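Side-chain contacts in peptidase M42 (Thaumarchaeota archaeon SCGC AB-539-E09, PDB 5DS0), which probably acts as a metal-dependent aminopeptidase of the M42 (TET) family, removing residues from the amino end of peptides: residues E25-C30 and G65-V70; G21-V26 and A210-E215. All blocks are in the same frame, centred on the assembly; numbering follows the deposited sequence.

Contact 1: residues E25-C30 and G65-V70. With CO (cobalt (II) ion), chain T.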
loop_
_atom_site.group_PDB
_atom_site.type_symbol
_atom_site.label_atom_id
_atom_site.label_comp_id
_atom_site.label_asym_id
_atom_site.label_seq_id
_atom_site.Cartn_x
_atom_site.Cartn_y
_atom_site.Cartn_z
ATOM N N GLU C 25 -39.369 -26.630 19.643
ATOM C CA GLU C 25 -39.977 -27.498 18.629
ATOM C C GLU C 25 -39.166 -28.780 18.396
ATOM O O GLU C 25 -39.737 -29.861 18.279
ATOM C CB GLU C 25 -40.150 -26.747 17.311
ATOM C CG GLU C 25 -41.448 -25.964 17.180
ATOM C CD GLU C 25 -41.709 -25.435 15.760
ATOM O OE1 GLU C 25 -41.683 -24.212 15.707
ATOM O OE2 GLU C 25 -41.933 -26.154 14.719
ATOM N N VAL C 26 -37.839 -28.652 18.355
ATOM C CA VAL C 26 -36.933 -29.785 18.061
ATOM C C VAL C 26 -36.838 -30.721 19.282
ATOM O O VAL C 26 -36.828 -31.938 19.148
ATOM C CB VAL C 26 -35.541 -29.328 17.489
ATOM C CG1 VAL C 26 -34.766 -28.578 18.537
ATOM C CG2 VAL C 26 -34.694 -30.518 17.051
ATOM N N ASN C 27 -36.831 -30.167 20.481
ATOM C CA ASN C 27 -36.776 -30.988 21.674
ATOM C C ASN C 27 -38.107 -31.678 21.959
ATOM O O ASN C 27 -38.146 -32.716 22.600
ATOM C CB ASN C 27 -36.247 -30.156 22.847
ATOM C CG ASN C 27 -34.726 -30.083 22.841
ATOM O OD1 ASN C 27 -34.080 -30.478 21.873
ATOM N ND2 ASN C 27 -34.146 -29.581 23.917
ATOM N N ALA C 28 -39.205 -31.091 21.482
ATOM C CA ALA C 28 -40.521 -31.740 21.537
ATOM C C ALA C 28 -40.518 -33.000 20.679
ATOM O O ALA C 28 -41.060 -34.026 21.067
ATOM C CB ALA C 28 -41.601 -30.781 21.070
ATOM N N ILE C 29 -39.912 -32.902 19.509
ATOM C CA ILE C 29 -39.793 -34.043 18.603
ATOM C C ILE C 29 -39.006 -35.173 19.242
ATOM O O ILE C 29 -39.337 -36.350 19.070
ATOM C CB ILE C 29 -39.113 -33.623 17.280
ATOM C CG1 ILE C 29 -40.093 -32.801 16.435
ATOM C CG2 ILE C 29 -38.639 -34.831 16.494
ATOM C CD1 ILE C 29 -39.422 -31.793 15.537
ATOM N N CYS C 30 -37.963 -34.799 19.977
ATOM C CA CYS C 30 -37.138 -35.756 20.695
ATOM C C CYS C 30 -37.925 -36.433 21.809
ATOM O O CYS C 30 -37.860 -37.644 21.950
ATOM C CB CYS C 30 -35.887 -35.073 21.266
ATOM S SG CYS C 30 -34.713 -34.496 20.013
ATOM N N GLY C 65 -25.677 -34.394 22.673
ATOM C CA GLY C 65 -25.637 -33.832 21.319
ATOM C C GLY C 65 -26.546 -32.624 21.256
ATOM O O GLY C 65 -27.698 -32.709 21.651
ATOM N N HIS C 66 -26.037 -31.489 20.802
ATOM C CA HIS C 66 -26.828 -30.263 20.864
ATOM C C HIS C 66 -27.831 -30.189 19.724
ATOM O O HIS C 66 -27.505 -30.505 18.584
ATOM C CB HIS C 66 -25.941 -29.000 20.940
ATOM C CG HIS C 66 -25.144 -28.713 19.704
ATOM N ND1 HIS C 66 -25.630 -27.950 18.665
ATOM C CD2 HIS C 66 -23.873 -29.036 19.369
ATOM C CE1 HIS C 66 -24.702 -27.835 17.730
ATOM N NE2 HIS C 66 -23.628 -28.491 18.130
ATOM N N THR C 67 -29.056 -29.774 20.045
ATOM C CA THR C 67 -30.113 -29.689 19.055
ATOM C C THR C 67 -30.290 -28.298 18.496
ATOM O O THR C 67 -31.087 -28.101 17.577
ATOM C CB THR C 67 -31.447 -30.113 19.644
ATOM O OG1 THR C 67 -31.691 -29.353 20.837
ATOM C CG2 THR C 67 -31.437 -31.584 19.963
ATOM N N ASP C 68 -29.601 -27.314 19.055
ATOM C CA ASP C 68 -29.633 -25.985 18.447
ATOM C C ASP C 68 -28.818 -25.996 17.166
ATOM O O ASP C 68 -27.851 -26.747 17.033
ATOM C CB ASP C 68 -29.179 -24.871 19.405
ATOM C CG ASP C 68 -27.719 -24.961 19.787
ATOM O OD1 ASP C 68 -27.248 -26.068 20.124
ATOM O OD2 ASP C 68 -27.044 -23.909 19.795
ATOM N N GLU C 69 -29.255 -25.187 16.213
ATOM C CA GLU C 69 -28.570 -25.011 14.943
ATOM C C GLU C 69 -28.179 -23.553 14.795
ATOM O O GLU C 69 -28.788 -22.652 15.373
ATOM C CB GLU C 69 -29.476 -25.410 13.773
ATOM C CG GLU C 69 -30.792 -24.625 13.732
ATOM C CD GLU C 69 -31.697 -24.995 12.572
ATOM O OE1 GLU C 69 -31.203 -24.989 11.410
ATOM O OE2 GLU C 69 -32.892 -25.271 12.829
ATOM N N VAL C 70 -27.174 -23.301 13.985
ATOM C CA VAL C 70 -26.858 -21.924 13.678
ATOM C C VAL C 70 -28.059 -21.313 12.985
ATOM O O VAL C 70 -28.777 -21.991 12.258
ATOM C CB VAL C 70 -25.587 -21.794 12.829
ATOM C CG1 VAL C 70 -24.384 -22.284 13.633
ATOM C CG2 VAL C 70 -25.708 -22.543 11.509
HETATM CO CO CO T . -21.780 -28.456 17.155
#
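Thr67 alone carries the loop side of this contact: Val26, Asn27 and Cys30 of helix 24-34 all converge on its short side chain, one residue beyond the cobalt ligand His66. The polar part is a single hydrogen bond. The hydroxyl OG1 of Thr67 donates to OD1 of Asn27 at 2.8 Å, meeting the amide oxygen at a C=O...donor angle of 127° and tilted 28° from the carbonyl plane. The torsion of Asn27, with CG opposite its carbonyl carbon and beside its N (chi1 -82°), brings its amide oxygen within reach of the Thr67 hydroxyl. Its other end, ND2, donates to the carbonyl of Gly47, so both ends of the buried amide are engaged and its rotation is probably fixed.

Around this bond the packing is apolar. One turn along the helix, SG of Cys30 approaches the methyl CG2 of Thr67 at 4.4 Å. Val26 puts CG1 3.8 Å from Thr67 CB, and its CA lies 6.9 Å from that of Thr67. Ala185 of helix 179-197 and Ala210 of strand 205-211 also lie against Thr67.

The side chain of His66 leaves the backbone away from the helix, and its NE2 binds cobalt at 2.1 Å. On the other nitrogen, ND1 donates to the backbone O of Asp68 at 3.0 Å, that oxygen lying in the ring plane, and makes a weak bond to Asp68 OD1. Together these would fix the rotation of the imidazole. Thr67 thus packs on the helix while His66 binds cobalt and Asp68 holds that ligand from the second shell, an HxD motif at the C-terminal end of a central strand as in the two-metal aminopeptidases of this clan.

Contact 2: residues G21-V26 and A210-E215. With CO (cobalt (II) ion), chain U.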
loop_
_atom_site.group_PDB
_atom_site.type_symbol
_atom_site.label_atom_id
_atom_site.label_comp_id
_atom_site.label_asym_id
_atom_site.label_seq_id
_atom_site.Cartn_x
_atom_site.Cartn_y
_atom_site.Cartn_z
ATOM N N GLY C 21 -31.280 -20.852 21.358
ATOM C CA GLY C 21 -32.253 -20.109 22.171
ATOM C C GLY C 21 -33.716 -20.432 21.900
ATOM O O GLY C 21 -34.595 -20.043 22.676
ATOM N N PHE C 22 -33.983 -21.111 20.788
ATOM C CA PHE C 22 -35.344 -21.375 20.370
ATOM C C PHE C 22 -35.503 -22.822 19.928
ATOM O O PHE C 22 -36.017 -23.094 18.850
ATOM C CB PHE C 22 -35.728 -20.456 19.212
ATOM C CG PHE C 22 -35.480 -18.996 19.460
ATOM C CD1 PHE C 22 -34.212 -18.458 19.333
ATOM C CD2 PHE C 22 -36.523 -18.149 19.774
ATOM C CE1 PHE C 22 -33.983 -17.108 19.547
ATOM C CE2 PHE C 22 -36.297 -16.796 19.986
ATOM C CZ PHE C 22 -35.024 -16.273 19.868
ATOM N N GLU C 23 -35.112 -23.752 20.785
ATOM C CA GLU C 23 -35.025 -25.159 20.400
ATOM C C GLU C 23 -36.239 -25.986 20.797
ATOM O O GLU C 23 -36.180 -27.203 20.748
ATOM C CB GLU C 23 -33.758 -25.781 21.024
ATOM C CG GLU C 23 -32.483 -24.993 20.725
ATOM C CD GLU C 23 -32.016 -24.027 21.818
ATOM O OE1 GLU C 23 -30.892 -23.422 21.793
ATOM O OE2 GLU C 23 -32.834 -23.806 22.704
ATOM N N ARG C 24 -37.330 -25.351 21.212
ATOM C CA ARG C 24 -38.426 -26.095 21.833
ATOM C C ARG C 24 -39.135 -27.057 20.883
ATOM O O ARG C 24 -39.432 -28.186 21.266
ATOM C CB ARG C 24 -39.411 -25.140 22.492
ATOM C CG ARG C 24 -38.805 -24.415 23.690
ATOM C CD ARG C 24 -39.847 -23.654 24.496
ATOM N NE ARG C 24 -39.361 -23.286 25.824
ATOM C CZ ARG C 24 -40.096 -22.672 26.757
ATOM N NH1 ARG C 24 -41.361 -22.345 26.509
ATOM N NH2 ARG C 24 -39.564 -22.388 27.945
ATOM N N GLU C 25 -39.369 -26.630 19.643
ATOM C CA GLU C 25 -39.977 -27.498 18.629
ATOM C C GLU C 25 -39.166 -28.780 18.396
ATOM O O GLU C 25 -39.737 -29.861 18.279
ATOM C CB GLU C 25 -40.150 -26.747 17.311
ATOM C CG GLU C 25 -41.448 -25.964 17.180
ATOM C CD GLU C 25 -41.709 -25.435 15.760
ATOM O OE1 GLU C 25 -41.683 -24.212 15.707
ATOM O OE2 GLU C 25 -41.933 -26.154 14.719
ATOM N N VAL C 26 -37.839 -28.652 18.355
ATOM C CA VAL C 26 -36.933 -29.785 18.061
ATOM C C VAL C 26 -36.838 -30.721 19.282
ATOM O O VAL C 26 -36.828 -31.938 19.148
ATOM C CB VAL C 26 -35.541 -29.328 17.489
ATOM C CG1 VAL C 26 -34.766 -28.578 18.537
ATOM C CG2 VAL C 26 -34.694 -30.518 17.051
ATOM N N ALA C 210 -30.144 -33.998 24.978
ATOM C CA ALA C 210 -30.270 -33.106 23.834
ATOM C C ALA C 210 -30.093 -31.659 24.293
ATOM O O ALA C 210 -31.060 -30.976 24.634
ATOM C CB ALA C 210 -31.627 -33.298 23.183
ATOM N N THR C 211 -28.847 -31.214 24.333
ATOM C CA THR C 211 -28.511 -29.929 24.915
ATOM C C THR C 211 -28.918 -28.762 24.035
ATOM O O THR C 211 -29.076 -28.911 22.826
ATOM C CB THR C 211 -26.992 -29.840 25.193
ATOM O OG1 THR C 211 -26.264 -30.388 24.086
ATOM C CG2 THR C 211 -26.637 -30.617 26.430
ATOM N N VAL C 212 -29.040 -27.594 24.655
ATOM C CA VAL C 212 -29.369 -26.362 23.945
ATOM C C VAL C 212 -28.215 -25.373 23.991
ATOM O O VAL C 212 -27.305 -25.492 24.809
ATOM C CB VAL C 212 -30.646 -25.686 24.507
ATOM C CG1 VAL C 212 -31.854 -26.587 24.294
ATOM C CG2 VAL C 212 -30.488 -25.317 25.976
ATOM N N GLN C 213 -28.267 -24.406 23.088
ATOM C CA GLN C 213 -27.343 -23.281 23.080
ATOM C C GLN C 213 -25.846 -23.625 23.063
ATOM O O GLN C 213 -25.052 -22.907 23.656
ATOM C CB GLN C 213 -27.667 -22.349 24.266
ATOM C CG GLN C 213 -29.030 -21.692 24.128
ATOM C CD GLN C 213 -29.281 -20.605 25.147
ATOM O OE1 GLN C 213 -28.463 -19.703 25.355
ATOM N NE2 GLN C 213 -30.440 -20.656 25.755
ATOM N N GLU C 214 -25.455 -24.691 22.363
ATOM C CA GLU C 214 -24.026 -24.979 22.139
ATOM C C GLU C 214 -23.398 -23.930 21.242
ATOM O O GLU C 214 -22.307 -23.456 21.520
ATOM C CB GLU C 214 -23.824 -26.343 21.482
ATOM C CG GLU C 214 -22.384 -26.880 21.446
ATOM C CD GLU C 214 -21.513 -26.467 20.236
ATOM O OE1 GLU C 214 -22.011 -26.217 19.103
ATOM O OE2 GLU C 214 -20.275 -26.415 20.408
ATOM N N GLU C 215 -24.095 -23.555 20.169
ATOM C CA GLU C 215 -23.488 -22.743 19.118
ATOM C C GLU C 215 -23.185 -21.302 19.573
ATOM O O GLU C 215 -22.463 -20.588 18.880
ATOM C CB GLU C 215 -24.344 -22.738 17.831
ATOM C CG GLU C 215 -24.568 -24.106 17.201
ATOM C CD GLU C 215 -23.374 -24.662 16.403
ATOM O OE1 GLU C 215 -22.246 -24.217 16.627
ATOM O OE2 GLU C 215 -23.559 -25.557 15.533
HETATM CO CO CO U . -21.440 -26.141 15.402
#
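Glu23 folds its carboxylate back between two backbone N-H groups and against Val212. CG stands opposite the carbonyl carbon of Glu23 (chi1 -53°), and a sharp bend at the next bond (chi2 98°) brings OE1 to the backbone N of Gln213. OE1 accepts from Gly21 N at 2.6 Å and from Gln213 N at 3.1 Å, the two donors arriving over opposite faces of the carboxylate plane. The second oxygen, OE2, lies against the CG1 methyl of Val212, whose side chain points at Glu23.

The side chain of Gln213 runs extended beyond CG and roughly at right angles to that of Glu23, with CG 3.7 Å from Gly21 N; Ile270 of a second subunit packs on it as well. Past the turn, Glu215 chelates a cobalt ion through OE1 and OE2, with Asp180 and His325 completing that site.

Were Glu23 replaced by alanine, the amides of Gly21 and Gln213 would probably lose their shared acceptor and the two turns could drift apart. Two N-H donors on one buried oxygen are likely to favour a charged carboxylate, one that ties the start of helix 24-34 to the metal-binding turn.

From the N terminus, the chain passes helix 2-15 and reaches residues 21-30, which lead into and form the first turns of helix 24-34 and from which both contacts depart. Contact 1 closes the shorter loop, 34 residues that return through strand 60-66; contact 2 closes a much longer one of 183 residues, at the end of strand 205-211 and the turn beyond it. The first loop nests within the second, and the two contacts share Glu25 and Val26. Strands 60-66 and 205-211 are parallel neighbours in the mixed sheet, and at and just beyond their ends the segments probably hydrogen-bond directly, Thr67 N to Thr211 O and Glu215 N to Asp68 OD2. One helix start is thereby tied to two adjoining strand ends and the turns after them, which supply ligands to both cobalt ions.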